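Local coordinates for beta-glucuronidase (Dictyoglomus thermophilum, PDB 6XXW), which probably hydrolyses beta-D-glucuronides, releasing glucuronic acid, as a tetrameric family 2 glycoside hydrolase, at residues A[317-327]-A[345-355]. Sequence-based numbering, arbitrary orientation.
Sequences LDQVINIKDFN and SEEILFLADQY
Tyr355 takes CB of Phe326 squarely over the centre of one ring face, a CH-pi contact 3.5 Å from the ring centroid, while OD1 of Asn327 lies at its edge, near the ring plane. The Phe326 ring carries CB of Leu351 over one face and meets Ile348 O and Ala352 CA obliquely. The two rings are nearly parallel, with planes 25° apart, but slid so far that they barely overlap. Tyr355 OH donates to Asn327 OD1 at 2.6 Å from above the carbonyl plane; the amide's ND2 hydrogen-bonds to Ile61 O of a second subunit, which probably helps fix its rotation. Packing is reciprocal, knobs-into-holes: Phe326 enters the hole of Ile348, Leu351, Ala352 and Tyr355, and Leu351 that of Gln319, Asn322, Ile323 and Phe326. Toward the N-termini polar and apolar groups mix: Leu317 CD1 meets Ser345 OG, and Gln319, bent at chi2 (-74°), accepts from Asn322 ND2 through OE1 at 2.8 Å within its own helix, while one water bridges its NE2 to Glu347 O. Segments 319-327 and 346-355, crossing at -32°, with Phe326 and Ile348 on Phe337 of strand 336-338, illustrate consecutive, roughly parallel helices packing around the beta/alpha (TIM) barrel of family 2 glycoside hydrolases.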
loop_
_atom_site.group_PDB
_atom_site.type_symbol
_atom_site.label_atom_id
_atom_site.label_comp_id
_atom_site.label_asym_id
_atom_site.label_seq_id
_atom_site.Cartn_x
_atom_site.Cartn_y
_atom_site.Cartn_z
ATOM N N LEU A 317 16.224 20.624 -10.010
ATOM C CA LEU A 317 16.948 20.894 -8.770
ATOM C C LEU A 317 15.999 21.301 -7.650
ATOM O O LEU A 317 15.124 22.151 -7.842
ATOM C CB LEU A 317 17.970 22.015 -8.987
ATOM C CG LEU A 317 18.691 22.436 -7.705
ATOM C CD1 LEU A 317 19.861 21.516 -7.461
ATOM C CD2 LEU A 317 19.168 23.874 -7.781
ATOM N N ASP A 318 16.185 20.707 -6.467
ATOM C CA ASP A 318 15.409 21.099 -5.288
ATOM C C ASP A 318 16.310 20.972 -4.071
ATOM O O ASP A 318 16.720 19.868 -3.718
ATOM C CB ASP A 318 14.157 20.245 -5.126
ATOM C CG ASP A 318 13.417 20.538 -3.826
ATOM O OD1 ASP A 318 13.445 21.697 -3.364
ATOM O OD2 ASP A 318 12.805 19.611 -3.265
ATOM N N GLN A 319 16.636 22.098 -3.441
ATOM C CA GLN A 319 17.596 22.029 -2.347
ATOM C C GLN A 319 16.998 21.366 -1.117
ATOM O O GLN A 319 17.738 20.792 -0.318
ATOM C CB GLN A 319 18.129 23.423 -2.014
ATOM C CG GLN A 319 19.118 23.961 -3.079
ATOM C CD GLN A 319 20.514 23.308 -3.049
ATOM O OE1 GLN A 319 20.667 22.100 -3.237
ATOM N NE2 GLN A 319 21.545 24.131 -2.845
ATOM N N VAL A 320 15.672 21.416 -0.951
ATOM C CA VAL A 320 15.051 20.649 0.129
ATOM C C VAL A 320 15.371 19.164 -0.024
ATOM O O VAL A 320 15.831 18.509 0.917
ATOM C CB VAL A 320 13.537 20.901 0.158
ATOM C CG1 VAL A 320 12.854 19.919 1.091
ATOM C CG2 VAL A 320 13.248 22.345 0.585
ATOM N N ILE A 321 15.151 18.618 -1.224
ATOM C CA ILE A 321 15.410 17.199 -1.467
ATOM C C ILE A 321 16.900 16.892 -1.322
ATOM O O ILE A 321 17.292 15.846 -0.779
ATOM C CB ILE A 321 14.869 16.806 -2.860
ATOM C CG1 ILE A 321 13.349 16.607 -2.802
ATOM C CG2 ILE A 321 15.546 15.554 -3.385
ATOM C CD1 ILE A 321 12.916 15.400 -1.976
ATOM N N ASN A 322 17.753 17.818 -1.754
ATOM C CA ASN A 322 19.188 17.569 -1.705
ATOM C C ASN A 322 19.667 17.457 -0.262
ATOM O O ASN A 322 20.391 16.523 0.093
ATOM C CB ASN A 322 19.936 18.685 -2.435
ATOM C CG ASN A 322 19.791 18.598 -3.935
ATOM O OD1 ASN A 322 19.347 17.584 -4.469
ATOM N ND2 ASN A 322 20.182 19.662 -4.627
ATOM N N ILE A 323 19.264 18.401 0.586
ATOM C CA ILE A 323 19.696 18.362 1.980
ATOM C C ILE A 323 19.091 17.158 2.687
ATOM O O ILE A 323 19.776 16.455 3.442
ATOM C CB ILE A 323 19.362 19.702 2.664
ATOM C CG1 ILE A 323 20.367 20.760 2.170
ATOM C CG2 ILE A 323 19.432 19.580 4.197
ATOM C CD1 ILE A 323 19.928 22.199 2.393
ATOM N N LYS A 324 17.816 16.868 2.423
ATOM C CA LYS A 324 17.218 15.636 2.939
ATOM C C LYS A 324 18.045 14.411 2.549
ATOM O O LYS A 324 18.296 13.527 3.377
ATOM C CB LYS A 324 15.789 15.494 2.422
ATOM C CG LYS A 324 15.104 14.229 2.906
ATOM C CD LYS A 324 15.066 14.181 4.432
ATOM C CE LYS A 324 13.953 13.254 4.924
ATOM N NZ LYS A 324 13.747 13.352 6.408
ATOM N N ASP A 325 18.495 14.355 1.294
ATOM C CA ASP A 325 19.218 13.175 0.826
ATOM C C ASP A 325 20.551 13.037 1.555
ATOM O O ASP A 325 20.952 11.928 1.926
ATOM C CB ASP A 325 19.445 13.260 -0.688
ATOM C CG ASP A 325 18.206 12.877 -1.514
ATOM O OD1 ASP A 325 17.148 12.530 -0.932
ATOM O OD2 ASP A 325 18.292 12.923 -2.768
ATOM N N PHE A 326 21.255 14.153 1.772
ATOM C CA PHE A 326 22.528 14.065 2.477
ATOM C C PHE A 326 22.337 13.706 3.948
ATOM O O PHE A 326 23.159 12.986 4.525
ATOM C CB PHE A 326 23.312 15.374 2.316
ATOM C CG PHE A 326 24.042 15.452 1.005
ATOM C CD1 PHE A 326 25.262 14.816 0.839
ATOM C CD2 PHE A 326 23.466 16.083 -0.088
ATOM C CE1 PHE A 326 25.914 14.854 -0.374
ATOM C CE2 PHE A 326 24.114 16.118 -1.307
ATOM C CZ PHE A 326 25.340 15.503 -1.451
ATOM N N ASN A 327 21.271 14.196 4.579
ATOM C CA ASN A 327 21.016 13.786 5.960
ATOM C C ASN A 327 20.703 12.297 6.038
ATOM O O ASN A 327 21.101 11.616 6.994
ATOM C CB ASN A 327 19.882 14.619 6.551
ATOM C CG ASN A 327 20.293 16.054 6.752
ATOM O OD1 ASN A 327 21.479 16.340 6.900
ATOM N ND2 ASN A 327 19.335 16.967 6.724
ATOM N N SER A 345 23.873 18.352 -10.541
ATOM C CA SER A 345 23.987 19.784 -10.326
ATOM C C SER A 345 25.206 20.093 -9.466
ATOM O O SER A 345 25.579 19.318 -8.576
ATOM C CB SER A 345 22.728 20.311 -9.647
ATOM O OG SER A 345 22.635 19.780 -8.339
ATOM N N GLU A 346 25.824 21.251 -9.740
ATOM C CA GLU A 346 26.934 21.723 -8.916
ATOM C C GLU A 346 26.531 21.814 -7.454
ATOM O O GLU A 346 27.341 21.534 -6.557
ATOM C CB GLU A 346 27.414 23.088 -9.423
ATOM C CG GLU A 346 27.715 23.114 -10.922
ATOM C CD GLU A 346 26.645 23.806 -11.772
ATOM O OE1 GLU A 346 25.475 23.335 -11.788
ATOM O OE2 GLU A 346 26.993 24.806 -12.453
ATOM N N GLU A 347 25.275 22.206 -7.202
ATOM C CA GLU A 347 24.747 22.288 -5.845
ATOM C C GLU A 347 24.971 20.991 -5.079
ATOM O O GLU A 347 25.368 21.011 -3.909
ATOM C CB GLU A 347 23.255 22.635 -5.911
ATOM C CG GLU A 347 22.948 24.115 -6.198
ATOM C CD GLU A 347 22.970 24.490 -7.687
ATOM O OE1 GLU A 347 23.258 23.623 -8.547
ATOM O OE2 GLU A 347 22.693 25.673 -7.994
ATOM N N ILE A 348 24.752 19.843 -5.725
ATOM C CA ILE A 348 24.930 18.581 -5.014
ATOM C C ILE A 348 26.405 18.349 -4.665
ATOM O O ILE A 348 26.727 17.815 -3.593
ATOM C CB ILE A 348 24.332 17.425 -5.835
ATOM C CG1 ILE A 348 22.808 17.423 -5.658
ATOM C CG2 ILE A 348 24.937 16.069 -5.401
ATOM C CD1 ILE A 348 22.099 16.422 -6.578
ATOM N N LEU A 349 27.326 18.776 -5.535
ATOM C CA LEU A 349 28.747 18.592 -5.230
ATOM C C LEU A 349 29.215 19.517 -4.104
ATOM O O LEU A 349 30.049 19.115 -3.277
ATOM C CB LEU A 349 29.599 18.801 -6.489
ATOM C CG LEU A 349 29.352 17.765 -7.586
ATOM C CD1 LEU A 349 30.360 17.941 -8.692
ATOM C CD2 LEU A 349 29.444 16.354 -7.029
ATOM N N PHE A 350 28.705 20.757 -4.049
ATOM C CA PHE A 350 29.034 21.627 -2.919
ATOM C C PHE A 350 28.541 21.022 -1.613
ATOM O O PHE A 350 29.224 21.105 -0.583
ATOM C CB PHE A 350 28.441 23.022 -3.109
ATOM C CG PHE A 350 29.215 23.885 -4.060
ATOM C CD1 PHE A 350 30.435 24.437 -3.687
ATOM C CD2 PHE A 350 28.730 24.138 -5.336
ATOM C CE1 PHE A 350 31.158 25.234 -4.574
ATOM C CE2 PHE A 350 29.449 24.923 -6.226
ATOM C CZ PHE A 350 30.663 25.471 -5.841
ATOM N N LEU A 351 27.356 20.398 -1.638
ATOM C CA LEU A 351 26.859 19.712 -0.452
ATOM C C LEU A 351 27.714 18.494 -0.116
ATOM O O LEU A 351 28.017 18.250 1.057
ATOM C CB LEU A 351 25.395 19.313 -0.651
ATOM C CG LEU A 351 24.380 20.462 -0.679
ATOM C CD1 LEU A 351 22.977 19.931 -1.012
ATOM C CD2 LEU A 351 24.394 21.160 0.675
ATOM N N ALA A 352 28.121 17.714 -1.125
ATOM C CA ALA A 352 28.982 16.578 -0.820
ATOM C C ALA A 352 30.292 17.046 -0.189
ATOM O O ALA A 352 30.816 16.387 0.724
ATOM C CB ALA A 352 29.228 15.742 -2.069
ATOM N N ASP A 353 30.805 18.209 -0.628
ATOM C CA ASP A 353 31.975 18.821 0.011
ATOM C C ASP A 353 31.710 19.112 1.488
ATOM O O ASP A 353 32.565 18.862 2.348
ATOM C CB ASP A 353 32.371 20.135 -0.691
ATOM C CG ASP A 353 32.803 19.966 -2.165
ATOM O OD1 ASP A 353 33.131 18.836 -2.636
ATOM O OD2 ASP A 353 32.835 21.019 -2.863
ATOM N N GLN A 354 30.541 19.686 1.794
ATOM C CA GLN A 354 30.202 20.049 3.173
ATOM C C GLN A 354 29.987 18.825 4.052
ATOM O O GLN A 354 30.361 18.824 5.233
ATOM C CB GLN A 354 28.950 20.924 3.191
ATOM C CG GLN A 354 29.141 22.283 2.504
ATOM C CD GLN A 354 29.870 23.255 3.387
ATOM O OE1 GLN A 354 29.778 23.169 4.616
ATOM N NE2 GLN A 354 30.608 24.192 2.776
ATOM N N TYR A 355 29.350 17.791 3.511
ATOM C CA TYR A 355 28.985 16.629 4.304
ATOM C C TYR A 355 30.086 15.574 4.364
ATOM O O TYR A 355 30.013 14.674 5.201
ATOM C CB TYR A 355 27.712 15.990 3.731
ATOM C CG TYR A 355 26.406 16.595 4.214
ATOM C CD1 TYR A 355 25.717 16.033 5.288
ATOM C CD2 TYR A 355 25.850 17.708 3.586
ATOM C CE1 TYR A 355 24.518 16.571 5.737
ATOM C CE2 TYR A 355 24.642 18.254 4.020
ATOM C CZ TYR A 355 23.986 17.681 5.106
ATOM O OH TYR A 355 22.789 18.203 5.560
HETATM O O HOH W 1 24.472 23.432 -2.560
#